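Local coordinates for AtFKBP42 (Arabidopsis thaliana, PDB 2F4E), which probably acts as an FKBP-type peptidyl-prolyl isomerase that speeds protein folding, modulates transporter-driven uptake of substrates into the vacuole and regulates cell elongation, at residues K66-F71 / G157-K162. Sequence-based numbering, arbitrary orientation.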
ATOM      1  N   LYS A  66     -13.586   8.031  -4.470  1.00 51.68           N
ATOM      2  CA  LYS A  66     -13.756   7.553  -3.110  1.00 52.07           C
ATOM      3  C   LYS A  66     -14.767   6.420  -3.168  1.00 51.38           C
ATOM      4  O   LYS A  66     -15.674   6.424  -4.009  1.00 53.15           O
ATOM      5  CB  LYS A  66     -14.297   8.662  -2.202  1.00 54.05           C
ATOM      6  CG  LYS A  66     -13.503   9.953  -2.259  1.00 56.92           C
ATOM      7  CD  LYS A  66     -13.813  10.869  -1.071  1.00 59.43           C
ATOM      8  CE  LYS A  66     -15.259  11.384  -1.086  1.00 59.56           C
ATOM      9  NZ  LYS A  66     -15.453  12.398  -0.002  1.00 60.42           N
ATOM     10  N   TYR A  67     -14.609   5.444  -2.286  1.00 49.28           N
ATOM     11  CA  TYR A  67     -15.540   4.318  -2.232  1.00 48.18           C
ATOM     12  C   TYR A  67     -15.386   3.315  -3.384  1.00 44.16           C
ATOM     13  O   TYR A  67     -16.152   2.360  -3.500  1.00 42.37           O
ATOM     14  CB  TYR A  67     -16.979   4.851  -2.182  1.00 52.18           C
ATOM     15  CG  TYR A  67     -17.185   5.964  -1.159  1.00 55.27           C
ATOM     16  CD1 TYR A  67     -16.382   6.043  -0.014  1.00 56.52           C
ATOM     17  CD2 TYR A  67     -18.203   6.914  -1.318  1.00 57.71           C
ATOM     18  CE1 TYR A  67     -16.578   7.033   0.950  1.00 57.70           C
ATOM     19  CE2 TYR A  67     -18.416   7.924  -0.348  1.00 58.63           C
ATOM     20  CZ  TYR A  67     -17.595   7.970   0.778  1.00 58.24           C
ATOM     21  OH  TYR A  67     -17.763   8.936   1.742  1.00 58.51           O
ATOM     22  N   SER A  68     -14.389   3.535  -4.229  1.00 40.83           N
ATOM     23  CA  SER A  68     -14.114   2.643  -5.351  1.00 38.34           C
ATOM     24  C   SER A  68     -13.568   1.275  -4.910  1.00 37.26           C
ATOM     25  O   SER A  68     -12.895   1.149  -3.890  1.00 37.20           O
ATOM     26  CB  SER A  68     -13.106   3.302  -6.293  1.00 37.75           C
ATOM     27  OG  SER A  68     -12.731   2.427  -7.346  1.00 37.23           O
ATOM     28  N   THR A  69     -13.871   0.244  -5.685  1.00 38.57           N
ATOM     29  CA  THR A  69     -13.368  -1.095  -5.405  1.00 39.54           C
ATOM     30  C   THR A  69     -12.037  -1.247  -6.143  1.00 39.92           C
ATOM     31  O   THR A  69     -11.940  -1.013  -7.354  1.00 41.18           O
ATOM     32  CB  THR A  69     -14.346  -2.179  -5.889  1.00 40.64           C
ATOM     33  OG1 THR A  69     -15.533  -2.127  -5.091  1.00 43.58           O
ATOM     34  CG2 THR A  69     -13.727  -3.556  -5.765  1.00 40.16           C
ATOM     35  N   CYS A  70     -11.010  -1.640  -5.407  1.00 38.92           N
ATOM     36  CA  CYS A  70      -9.691  -1.800  -5.988  1.00 38.00           C
ATOM     37  C   CYS A  70      -9.161  -3.221  -5.849  1.00 37.57           C
ATOM     38  O   CYS A  70      -9.268  -3.852  -4.799  1.00 36.40           O
ATOM     39  CB  CYS A  70      -8.719  -0.830  -5.317  1.00 39.30           C
ATOM     40  SG  CYS A  70      -9.413   0.824  -4.982  1.00 45.51           S
ATOM     41  N   PHE A  71      -8.586  -3.714  -6.934  1.00 34.63           N
ATOM     42  CA  PHE A  71      -7.984  -5.036  -6.946  1.00 36.24           C
ATOM     43  C   PHE A  71      -6.496  -4.783  -7.048  1.00 35.80           C
ATOM     44  O   PHE A  71      -6.048  -4.050  -7.936  1.00 34.18           O
ATOM     45  CB  PHE A  71      -8.514  -5.834  -8.131  1.00 35.09           C
ATOM     46  CG  PHE A  71      -9.920  -6.302  -7.933  1.00 37.07           C
ATOM     47  CD1 PHE A  71     -10.194  -7.378  -7.093  1.00 38.17           C
ATOM     48  CD2 PHE A  71     -10.978  -5.620  -8.517  1.00 37.53           C
ATOM     49  CE1 PHE A  71     -11.509  -7.768  -6.835  1.00 38.20           C
ATOM     50  CE2 PHE A  71     -12.292  -6.001  -8.265  1.00 38.56           C
ATOM     51  CZ  PHE A  71     -12.560  -7.075  -7.422  1.00 36.33           C
ATOM     52  N   GLY A 157      -6.528  -2.681 -10.840  1.00 35.40           N
ATOM     53  CA  GLY A 157      -7.566  -1.821 -11.381  1.00 34.65           C
ATOM     54  C   GLY A 157      -8.689  -1.568 -10.403  1.00 33.79           C
ATOM     55  O   GLY A 157      -8.794  -2.274  -9.404  1.00 29.76           O
ATOM     56  N   PHE A 158      -9.504  -0.551 -10.689  1.00 35.09           N
ATOM     57  CA  PHE A 158     -10.655  -0.199  -9.862  1.00 39.38           C
ATOM     58  C   PHE A 158     -11.952  -0.160 -10.675  1.00 41.04           C
ATOM     59  O   PHE A 158     -11.932  -0.032 -11.905  1.00 42.15           O
ATOM     60  CB  PHE A 158     -10.479   1.151  -9.155  1.00 44.04           C
ATOM     61  CG  PHE A 158      -9.196   1.851  -9.453  1.00 48.78           C
ATOM     62  CD1 PHE A 158      -9.019   2.502 -10.663  1.00 50.10           C
ATOM     63  CD2 PHE A 158      -8.174   1.906  -8.490  1.00 52.72           C
ATOM     64  CE1 PHE A 158      -7.851   3.210 -10.925  1.00 52.71           C
ATOM     65  CE2 PHE A 158      -6.987   2.616  -8.735  1.00 52.59           C
ATOM     66  CZ  PHE A 158      -6.831   3.269  -9.965  1.00 53.70           C
ATOM     67  N   ASP A 159     -13.085  -0.259  -9.992  1.00 39.52           N
ATOM     68  CA  ASP A 159     -14.353  -0.280 -10.704  1.00 43.36           C
ATOM     69  C   ASP A 159     -14.988   1.082 -10.952  1.00 44.09           C
ATOM     70  O   ASP A 159     -15.839   1.219 -11.828  1.00 44.73           O
ATOM     71  CB  ASP A 159     -15.339  -1.212  -9.984  1.00 42.29           C
ATOM     72  CG  ASP A 159     -15.895  -0.616  -8.699  1.00 43.23           C
ATOM     73  OD1 ASP A 159     -15.287   0.321  -8.146  1.00 42.62           O
ATOM     74  OD2 ASP A 159     -16.952  -1.099  -8.237  1.00 44.40           O
ATOM     75  N   GLU A 160     -14.564   2.094 -10.203  1.00 45.47           N
ATOM     76  CA  GLU A 160     -15.126   3.434 -10.358  1.00 47.72           C
ATOM     77  C   GLU A 160     -14.021   4.496 -10.381  1.00 48.23           C
ATOM     78  O   GLU A 160     -13.290   4.676  -9.399  1.00 46.80           O
ATOM     79  CB  GLU A 160     -16.107   3.717  -9.211  1.00 47.72           C
ATOM     80  CG  GLU A 160     -16.972   4.954  -9.414  1.00 54.98           C
ATOM     81  CD  GLU A 160     -17.603   5.444  -8.118  1.00 57.02           C
ATOM     82  OE1 GLU A 160     -18.345   4.682  -7.460  1.00 57.91           O
ATOM     83  OE2 GLU A 160     -17.347   6.609  -7.758  1.00 60.79           O
ATOM     84  N   THR A 161     -13.892   5.197 -11.502  1.00 51.29           N
ATOM     85  CA  THR A 161     -12.845   6.214 -11.634  1.00 56.05           C
ATOM     86  C   THR A 161     -13.383   7.636 -11.809  1.00 58.54           C
ATOM     87  O   THR A 161     -14.511   7.821 -12.260  1.00 59.60           O
ATOM     88  CB  THR A 161     -11.920   5.899 -12.825  1.00 55.57           C
ATOM     89  OG1 THR A 161     -11.041   7.005 -13.047  1.00 59.13           O
ATOM     90  CG2 THR A 161     -12.727   5.655 -14.088  1.00 56.56           C
ATOM     91  N   LYS A 162     -12.571   8.631 -11.453  1.00 61.00           N
ATOM     92  CA  LYS A 162     -12.965  10.039 -11.571  1.00 63.40           C
ATOM     93  C   LYS A 162     -13.180  10.476 -13.027  1.00 65.54           C
ATOM     94  O   LYS A 162     -12.250  10.443 -13.841  1.00 65.16           O
ATOM     95  CB  LYS A 162     -11.910  10.950 -10.930  1.00 62.08           C
ATOM     96  CG  LYS A 162     -11.551  10.610  -9.483  1.00 61.47           C
ATOM     97  CD  LYS A 162     -10.809  11.782  -8.829  1.00 60.40           C
ATOM     98  CE  LYS A 162     -10.200  11.416  -7.480  1.00 59.01           C
ATOM     99  NZ  LYS A 162     -11.168  10.721  -6.569  1.00 58.97           N
TER
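Phe71 and Gly157 form an antiparallel hydrogen-bonded pair: Phe71 N gives a nearly straight bond to Gly157 O at 2.9 Å (170° at the hydrogen), and Gly157 N returns a more bent one to Phe71 O at 3.2 Å. Gly157 O also lies at the edge of the Phe71 ring. At the next pair, non-hydrogen-bonded, Cys70 and Phe158 share the other face of the sheet, where Cys70 SG meets the ring edge 3.9 Å from Phe158 CD2, a sulfur-aromatic contact. Asp159 grips Thr69 twice, by backbone and by side chain. Thr69 O accepts from Asp159 N at 3.0 Å, while Thr69 N donates to Asp159 OD1 at 2.8 Å. Asp159, just past the end of strand 149-158, uses its side-chain oxygen as the acceptor for this amide, which meets it from above the carboxylate plane, 48° out of it. The carboxylate reaches Thr69 because Asp159 CG sits between its own backbone N and carbonyl carbon (chi1 74°). Ser68 lies one step further along, its OG bonded to Glu160 O at 3.1 Å and pressed against Phe158 CB at 3.2 Å. Replacing Ser68 with an alanine would probably leave Glu160 O without this donor and open a small gap beside Phe158 CB. Beyond this point the two segments are joined through residues just before Lys66: Glu160 OE2 bonds to Ser65 OG, and Lys162 NZ to Pro64 O. The contact thus pairs the start of strand 69-78 with the end of strand 149-158 in the antiparallel sheet of the FKBP fold, and extends the hydrogen bonding into the C-terminal segment that follows. Strand 95-98 flanks strand 69-78, receiving the Thr69 side chain on Glu96 and Val98, whereas strand 149-158 pairs in turn with strand 121-126.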